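Local coordinates for VAO-type flavoprotein oxidase VAO615 (PDB 6F72) that probably acts as an oxidoreductase of still unknown substrate, carrying one bicovalently bound FAD per subunit and, once reduced, reacting rapidly with molecular oxygen, at residues Leu171-Lys183 / Pro193-Glu205. Sequence-based numbering, arbitrary orientation.
Sequences LWMHNLKSTKFIK and PAAKLGAGVEGFE
K177 reaches across to the turn 198-201 and the start of the helix that follows, where three acceptors gather round its ammonium group. Its chain leaves with CG beside the backbone N and bends at chi2 (-88°), which swings the amine back to the other segment. NZ lies 2.9 Å from E205 OE1, on the syn lone pair, and 3.0 Å from E202 OE2, on the anti lone pair, and it also donates to G200 O from above the carbonyl plane. E205 OE1 additionally accepts the backbone N of E202, the N-cap residue, so one carboxylate ties lysine and helix start together. A methionine in place of K177 would probably leave the two glutamates without their shared counter-charge and G200 O without this donor. Nearby, H174 CE1 meets E202 OE2 edge-on at 3.3 Å, while its NE2 is held by N93.

This end is tightly packed. The two type I turns, 173-176 and 198-201, press together, with G200 N bonded to L176 O (2.9 Å); G198 and G200 suit their places because a CB on either would clash with L176 O or H174 O, respectively. Small A199 sets its CB 4.1 Å from M173 CB, and both residues touch FAD.

Along the hairpin the 179-182 strand is the more solvent-exposed one, while A194, A195 and L197 of its partner are buried. Paired main-chain bonds join K180 to K196 and I182 to A194, and the two lysines run their aliphatic stems off the same face, sending their amines away. On the other face T179 CG2 rests on L197 CD2 (3.8 Å), and F181 lies alongside P193.

M209 of helix 203-212 covers T179, F181 and A195, strand 288-298 pairs with the far edge of 193-198, and M173 packs on strand 150-153 within the PCMH-type FAD-binding domain.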
ATOM      1  N   LEU A 171       6.767  -8.278  14.586  1.00 23.44           N
ATOM      2  CA  LEU A 171       6.342  -7.146  15.393  1.00 23.37           C
ATOM      3  C   LEU A 171       5.020  -6.693  14.828  1.00 23.03           C
ATOM      4  O   LEU A 171       4.946  -6.115  13.738  1.00 22.48           O
ATOM      5  CB  LEU A 171       7.385  -6.026  15.391  1.00 23.16           C
ATOM      6  CG  LEU A 171       8.788  -6.469  15.809  1.00 23.55           C
ATOM      7  CD1 LEU A 171       9.819  -5.395  15.527  1.00 23.29           C
ATOM      8  CD2 LEU A 171       8.806  -6.894  17.273  1.00 24.30           C
ATOM      9  N   TRP A 172       3.967  -7.009  15.567  1.00 23.34           N
ATOM     10  CA  TRP A 172       2.616  -6.787  15.095  1.00 23.20           C
ATOM     11  C   TRP A 172       2.131  -5.478  15.674  1.00 23.03           C
ATOM     12  O   TRP A 172       1.897  -5.385  16.871  1.00 23.53           O
ATOM     13  CB  TRP A 172       1.711  -7.971  15.480  1.00 23.81           C
ATOM     14  CG  TRP A 172       0.300  -7.912  14.974  1.00 23.85           C
ATOM     15  CD1 TRP A 172      -0.107  -7.520  13.736  1.00 23.45           C
ATOM     16  CD2 TRP A 172      -0.889  -8.310  15.676  1.00 24.47           C
ATOM     17  NE1 TRP A 172      -1.471  -7.622  13.620  1.00 23.65           N
ATOM     18  CE2 TRP A 172      -1.981  -8.113  14.792  1.00 24.30           C
ATOM     19  CE3 TRP A 172      -1.140  -8.810  16.967  1.00 25.18           C
ATOM     20  CZ2 TRP A 172      -3.312  -8.392  15.153  1.00 24.77           C
ATOM     21  CZ3 TRP A 172      -2.473  -9.092  17.330  1.00 25.68           C
ATOM     22  CH2 TRP A 172      -3.540  -8.873  16.416  1.00 25.44           C
ATOM     23  N   MET A 173       1.971  -4.490  14.800  1.00 22.40           N
ATOM     24  CA  MET A 173       1.757  -3.085  15.160  1.00 22.25           C
ATOM     25  C   MET A 173       0.300  -2.669  15.098  1.00 22.27           C
ATOM     26  O   MET A 173      -0.034  -1.531  15.458  1.00 22.26           O
ATOM     27  CB  MET A 173       2.550  -2.162  14.198  1.00 21.66           C
ATOM     28  CG  MET A 173       3.982  -2.597  13.945  1.00 21.62           C
ATOM     29  SD  MET A 173       4.917  -2.891  15.464  1.00 22.23           S
ATOM     30  CE  MET A 173       5.128  -1.202  15.989  1.00 22.09           C
ATOM     31  N   HIS A 174      -0.546  -3.594  14.650  1.00 22.36           N
ATOM     32  CA  HIS A 174      -1.978  -3.380  14.382  1.00 22.50           C
ATOM     33  C   HIS A 174      -2.783  -2.702  15.487  1.00 22.94           C
ATOM     34  O   HIS A 174      -3.731  -1.963  15.200  1.00 22.89           O
ATOM     35  CB  HIS A 174      -2.631  -4.732  14.030  1.00 22.72           C
ATOM     36  CG  HIS A 174      -4.116  -4.677  13.833  1.00 22.90           C
ATOM     37  ND1 HIS A 174      -4.719  -3.850  12.909  1.00 22.61           N
ATOM     38  CD2 HIS A 174      -5.117  -5.372  14.425  1.00 23.43           C
ATOM     39  CE1 HIS A 174      -6.030  -4.018  12.958  1.00 22.99           C
ATOM     40  NE2 HIS A 174      -6.296  -4.943  13.864  1.00 23.46           N
ATOM     41  N   ASN A 175      -2.402  -2.955  16.737  1.00 23.50           N
ATOM     42  CA  ASN A 175      -3.196  -2.536  17.883  1.00 24.11           C
ATOM     43  C   ASN A 175      -2.738  -1.217  18.502  1.00 24.20           C
ATOM     44  O   ASN A 175      -3.281  -0.801  19.511  1.00 24.66           O
ATOM     45  CB  ASN A 175      -3.216  -3.629  18.932  1.00 24.86           C
ATOM     46  CG  ASN A 175      -3.802  -4.908  18.414  1.00 25.00           C
ATOM     47  OD1 ASN A 175      -4.964  -4.946  18.009  1.00 25.13           O
ATOM     48  ND2 ASN A 175      -2.994  -5.961  18.400  1.00 25.05           N
ATOM     49  N   LEU A 176      -1.756  -0.562  17.881  1.00 23.75           N
ATOM     50  CA  LEU A 176      -1.303   0.747  18.339  1.00 23.78           C
ATOM     51  C   LEU A 176      -2.215   1.775  17.688  1.00 23.70           C
ATOM     52  O   LEU A 176      -1.890   2.328  16.641  1.00 23.19           O
ATOM     53  CB  LEU A 176       0.183   0.955  18.004  1.00 23.30           C
ATOM     54  CG  LEU A 176       1.132   0.025  18.779  1.00 23.60           C
ATOM     55  CD1 LEU A 176       2.549   0.134  18.261  1.00 23.20           C
ATOM     56  CD2 LEU A 176       1.105   0.235  20.298  1.00 24.30           C
ATOM     57  N   LYS A 177      -3.365   2.015  18.324  1.00 24.33           N
ATOM     58  CA  LYS A 177      -4.475   2.765  17.715  1.00 24.48           C
ATOM     59  C   LYS A 177      -4.721   4.181  18.254  1.00 24.90           C
ATOM     60  O   LYS A 177      -5.704   4.825  17.857  1.00 24.92           O
ATOM     61  CB  LYS A 177      -5.778   1.961  17.822  1.00 24.98           C
ATOM     62  CG  LYS A 177      -5.774   0.602  17.133  1.00 24.83           C
ATOM     63  CD  LYS A 177      -6.191   0.720  15.685  1.00 24.38           C
ATOM     64  CE  LYS A 177      -6.630  -0.630  15.131  1.00 24.44           C
ATOM     65  NZ  LYS A 177      -6.423  -0.602  13.647  1.00 23.94           N
ATOM     66  N   SER A 178      -3.844   4.667  19.132  1.00 25.29           N
ATOM     67  CA  SER A 178      -3.974   6.028  19.705  1.00 25.93           C
ATOM     68  C   SER A 178      -4.109   7.096  18.619  1.00 25.61           C
ATOM     69  O   SER A 178      -3.482   6.998  17.563  1.00 25.05           O
ATOM     70  CB  SER A 178      -2.772   6.357  20.581  1.00 26.15           C
ATOM     71  OG  SER A 178      -1.633   6.499  19.733  1.00 25.72           O
ATOM     72  N   THR A 179      -4.977   8.071  18.863  1.00 26.22           N
ATOM     73  CA  THR A 179      -5.123   9.232  17.987  1.00 26.25           C
ATOM     74  C   THR A 179      -5.168  10.513  18.835  1.00 27.03           C
ATOM     75  O   THR A 179      -5.857  10.576  19.869  1.00 27.65           O
ATOM     76  CB  THR A 179      -6.376   9.147  17.098  1.00 26.23           C
ATOM     77  OG1 THR A 179      -7.541   9.147  17.920  1.00 27.03           O
ATOM     78  CG2 THR A 179      -6.390   7.873  16.266  1.00 25.79           C
ATOM     79  N   LYS A 180      -4.438  11.532  18.394  1.00 27.00           N
ATOM     80  CA  LYS A 180      -4.283  12.742  19.182  1.00 27.68           C
ATOM     81  C   LYS A 180      -4.392  13.963  18.275  1.00 27.63           C
ATOM     82  O   LYS A 180      -3.581  14.126  17.354  1.00 27.19           O
ATOM     83  CB  LYS A 180      -2.938  12.686  19.916  1.00 27.82           C
ATOM     84  CG  LYS A 180      -2.699  13.750  20.971  1.00 28.63           C
ATOM     85  CD  LYS A 180      -1.343  13.492  21.608  1.00 28.77           C
ATOM     86  CE  LYS A 180      -0.704  14.757  22.147  1.00 29.24           C
ATOM     87  NZ  LYS A 180      -1.402  15.199  23.379  1.00 30.18           N
ATOM     88  N   PHE A 181      -5.412  14.791  18.522  1.00 28.17           N
ATOM     89  CA  PHE A 181      -5.600  16.038  17.793  1.00 28.34           C
ATOM     90  C   PHE A 181      -4.721  17.130  18.366  1.00 28.73           C
ATOM     91  O   PHE A 181      -4.833  17.470  19.543  1.00 29.40           O
ATOM     92  CB  PHE A 181      -7.076  16.477  17.765  1.00 28.83           C
ATOM     93  CG  PHE A 181      -7.306  17.800  17.060  1.00 29.06           C
ATOM     94  CD1 PHE A 181      -7.072  17.935  15.687  1.00 28.55           C
ATOM     95  CD2 PHE A 181      -7.749  18.920  17.775  1.00 29.89           C
ATOM     96  CE1 PHE A 181      -7.279  19.153  15.039  1.00 28.83           C
ATOM     97  CE2 PHE A 181      -7.963  20.140  17.134  1.00 30.15           C
ATOM     98  CZ  PHE A 181      -7.725  20.258  15.763  1.00 29.62           C
ATOM     99  N   ILE A 182      -3.848  17.665  17.520  1.00 28.50           N
ATOM    100  CA  ILE A 182      -2.983  18.796  17.861  1.00 28.84           C
ATOM    101  C   ILE A 182      -3.492  20.031  17.102  1.00 29.31           C
ATOM    102  O   ILE A 182      -3.275  20.168  15.890  1.00 28.69           O
ATOM    103  CB  ILE A 182      -1.487  18.503  17.557  1.00 28.28           C
ATOM    104  CG1 ILE A 182      -1.018  17.233  18.278  1.00 28.03           C
ATOM    105  CG2 ILE A 182      -0.608  19.693  17.937  1.00 28.53           C
ATOM    106  CD1 ILE A 182       0.225  16.598  17.687  1.00 27.54           C
ATOM    107  N   LYS A 183      -4.170  20.917  17.837  1.00 30.30           N
ATOM    108  CA  LYS A 183      -4.818  22.114  17.282  1.00 30.92           C
ATOM    109  C   LYS A 183      -3.837  23.118  16.673  1.00 30.90           C
ATOM    110  O   LYS A 183      -4.139  23.738  15.643  1.00 30.99           O
ATOM    111  CB  LYS A 183      -5.668  22.800  18.356  1.00 32.07           C
ATOM    112  CG  LYS A 183      -6.637  23.853  17.830  1.00 32.76           C
ATOM    113  CD  LYS A 183      -7.557  24.312  18.948  1.00 33.87           C
ATOM    114  CE  LYS A 183      -8.396  25.507  18.529  1.00 34.69           C
ATOM    115  NZ  LYS A 183      -9.352  25.874  19.615  1.00 35.83           N
ATOM    116  N   PRO A 193      -3.292  22.607  12.178  1.00 27.02           N
ATOM    117  CA  PRO A 193      -3.745  21.381  12.836  1.00 26.74           C
ATOM    118  C   PRO A 193      -2.886  20.197  12.414  1.00 26.05           C
ATOM    119  O   PRO A 193      -2.330  20.188  11.302  1.00 25.80           O
ATOM    120  CB  PRO A 193      -5.185  21.201  12.338  1.00 26.93           C
ATOM    121  CG  PRO A 193      -5.496  22.405  11.492  1.00 27.35           C
ATOM    122  CD  PRO A 193      -4.202  23.024  11.095  1.00 27.18           C
ATOM    123  N   ALA A 194      -2.768  19.225  13.312  1.00 25.83           N
ATOM    124  CA  ALA A 194      -2.059  17.978  13.065  1.00 25.09           C
ATOM    125  C   ALA A 194      -2.712  16.838  13.855  1.00 25.02           C
ATOM    126  O   ALA A 194      -3.482  17.064  14.804  1.00 25.49           O
ATOM    127  CB  ALA A 194      -0.590  18.115  13.436  1.00 25.00           C
ATOM    128  N   ALA A 195      -2.395  15.618  13.447  1.00 24.40           N
ATOM    129  CA  ALA A 195      -2.853  14.420  14.132  1.00 24.30           C
ATOM    130  C   ALA A 195      -1.658  13.510  14.388  1.00 23.89           C
ATOM    131  O   ALA A 195      -0.896  13.201  13.469  1.00 23.47           O
ATOM    132  CB  ALA A 195      -3.911  13.714  13.304  1.00 24.11           C
ATOM    133  N   LYS A 196      -1.474  13.122  15.648  1.00 24.13           N
ATOM    134  CA  LYS A 196      -0.519  12.080  15.993  1.00 23.86           C
ATOM    135  C   LYS A 196      -1.286  10.757  15.983  1.00 23.64           C
ATOM    136  O   LYS A 196      -2.332  10.635  16.631  1.00 24.01           O
ATOM    137  CB  LYS A 196       0.111  12.352  17.354  1.00 24.40           C
ATOM    138  CG  LYS A 196       1.226  11.387  17.719  1.00 24.42           C
ATOM    139  CD  LYS A 196       1.843  11.752  19.059  1.00 25.11           C
ATOM    140  CE  LYS A 196       2.556  10.556  19.664  1.00 25.27           C
ATOM    141  NZ  LYS A 196       3.180  10.912  20.965  1.00 26.00           N
ATOM    142  N   LEU A 197      -0.782   9.786  15.225  1.00 23.06           N
ATOM    143  CA  LEU A 197      -1.493   8.521  15.033  1.00 22.80           C
ATOM    144  C   LEU A 197      -0.601   7.332  15.317  1.00 22.54           C
ATOM    145  O   LEU A 197       0.514   7.257  14.805  1.00 22.14           O
ATOM    146  CB  LEU A 197      -2.046   8.421  13.600  1.00 22.47           C
ATOM    147  CG  LEU A 197      -2.921   9.518  12.980  1.00 22.59           C
ATOM    148  CD1 LEU A 197      -3.201   9.190  11.516  1.00 22.29           C
ATOM    149  CD2 LEU A 197      -4.226   9.735  13.742  1.00 23.09           C
ATOM    150  N   GLY A 198      -1.100   6.393  16.131  1.00 22.71           N
ATOM    151  CA  GLY A 198      -0.355   5.169  16.432  1.00 22.60           C
ATOM    152  C   GLY A 198      -0.150   4.321  15.175  1.00 22.06           C
ATOM    153  O   GLY A 198      -0.914   4.433  14.212  1.00 21.79           O
ATOM    154  N   ALA A 199       0.882   3.477  15.193  1.00 21.93           N
ATOM    155  CA  ALA A 199       1.316   2.706  14.027  1.00 21.59           C
ATOM    156  C   ALA A 199       0.260   1.787  13.383  1.00 21.53           C
ATOM    157  O   ALA A 199       0.363   1.470  12.195  1.00 21.25           O
ATOM    158  CB  ALA A 199       2.573   1.926  14.364  1.00 21.69           C
ATOM    159  N   GLY A 200      -0.745   1.383  14.158  1.00 21.92           N
ATOM    160  CA  GLY A 200      -1.814   0.503  13.676  1.00 22.07           C
ATOM    161  C   GLY A 200      -3.051   1.227  13.171  1.00 22.18           C
ATOM    162  O   GLY A 200      -4.003   0.580  12.751  1.00 22.21           O
ATOM    163  N   VAL A 201      -3.051   2.561  13.208  1.00 22.20           N
ATOM    164  CA  VAL A 201      -4.208   3.343  12.732  1.00 22.54           C
ATOM    165  C   VAL A 201      -4.417   3.094  11.224  1.00 22.51           C
ATOM    166  O   VAL A 201      -3.485   3.239  10.417  1.00 22.13           O
ATOM    167  CB  VAL A 201      -4.099   4.864  13.059  1.00 22.52           C
ATOM    168  CG1 VAL A 201      -5.270   5.656  12.474  1.00 22.60           C
ATOM    169  CG2 VAL A 201      -4.041   5.090  14.569  1.00 22.91           C
ATOM    170  N   GLU A 202      -5.634   2.679  10.881  1.00 23.12           N
ATOM    171  CA  GLU A 202      -6.010   2.366   9.496  1.00 23.39           C
ATOM    172  C   GLU A 202      -6.751   3.541   8.879  1.00 23.77           C
ATOM    173  O   GLU A 202      -7.242   4.407   9.602  1.00 24.38           O
ATOM    174  CB  GLU A 202      -6.858   1.082   9.447  1.00 23.66           C
ATOM    175  CG  GLU A 202      -6.093  -0.153   9.889  1.00 23.63           C
ATOM    176  CD  GLU A 202      -6.957  -1.384   9.970  1.00 24.06           C
ATOM    177  OE1 GLU A 202      -7.160  -2.038   8.926  1.00 24.00           O
ATOM    178  OE2 GLU A 202      -7.436  -1.697  11.083  1.00 24.48           O
ATOM    179  N   GLY A 203      -6.807   3.586   7.555  1.00 23.98           N
ATOM    180  CA  GLY A 203      -7.436   4.687   6.820  1.00 24.55           C
ATOM    181  C   GLY A 203      -8.766   5.152   7.375  1.00 25.32           C
ATOM    182  O   GLY A 203      -8.942   6.352   7.602  1.00 25.53           O
ATOM    183  N   PHE A 204      -9.666   4.201   7.643  1.00 25.99           N
ATOM    184  CA  PHE A 204     -11.012   4.479   8.192  1.00 26.93           C
ATOM    185  C   PHE A 204     -11.015   5.109   9.591  1.00 27.28           C
ATOM    186  O   PHE A 204     -11.892   5.919   9.907  1.00 27.71           O
ATOM    187  CB  PHE A 204     -11.919   3.237   8.132  1.00 27.41           C
ATOM    188  CG  PHE A 204     -11.556   2.136   9.113  1.00 27.68           C
ATOM    189  CD1 PHE A 204     -10.630   1.136   8.767  1.00 27.48           C
ATOM    190  CD2 PHE A 204     -12.175   2.065  10.366  1.00 28.17           C
ATOM    191  CE1 PHE A 204     -10.317   0.110   9.660  1.00 27.68           C
ATOM    192  CE2 PHE A 204     -11.864   1.042  11.263  1.00 28.50           C
ATOM    193  CZ  PHE A 204     -10.932   0.065  10.914  1.00 28.21           C
ATOM    194  N   GLU A 205     -10.035   4.719  10.408  1.00 27.29           N
ATOM    195  CA  GLU A 205      -9.816   5.302  11.722  1.00 27.83           C
ATOM    196  C   GLU A 205      -9.274   6.730  11.601  1.00 27.86           C
ATOM    197  O   GLU A 205      -9.794   7.650  12.252  1.00 28.33           O
ATOM    198  CB  GLU A 205      -8.902   4.394  12.561  1.00 27.92           C
ATOM    199  CG  GLU A 205      -9.640   3.180  13.134  1.00 28.49           C
ATOM    200  CD  GLU A 205      -8.753   1.976  13.423  1.00 28.50           C
ATOM    201  OE1 GLU A 205      -7.593   1.929  12.952  1.00 28.33           O
ATOM    202  OE2 GLU A 205      -9.226   1.064  14.129  1.00 28.82           O
TER
HETATM  203  O   HOH W   1      -3.396  -1.824  11.512  1.00 19.19           O
HETATM  204  O   HOH W   2      -1.432   9.341  19.307  1.00 41.51           O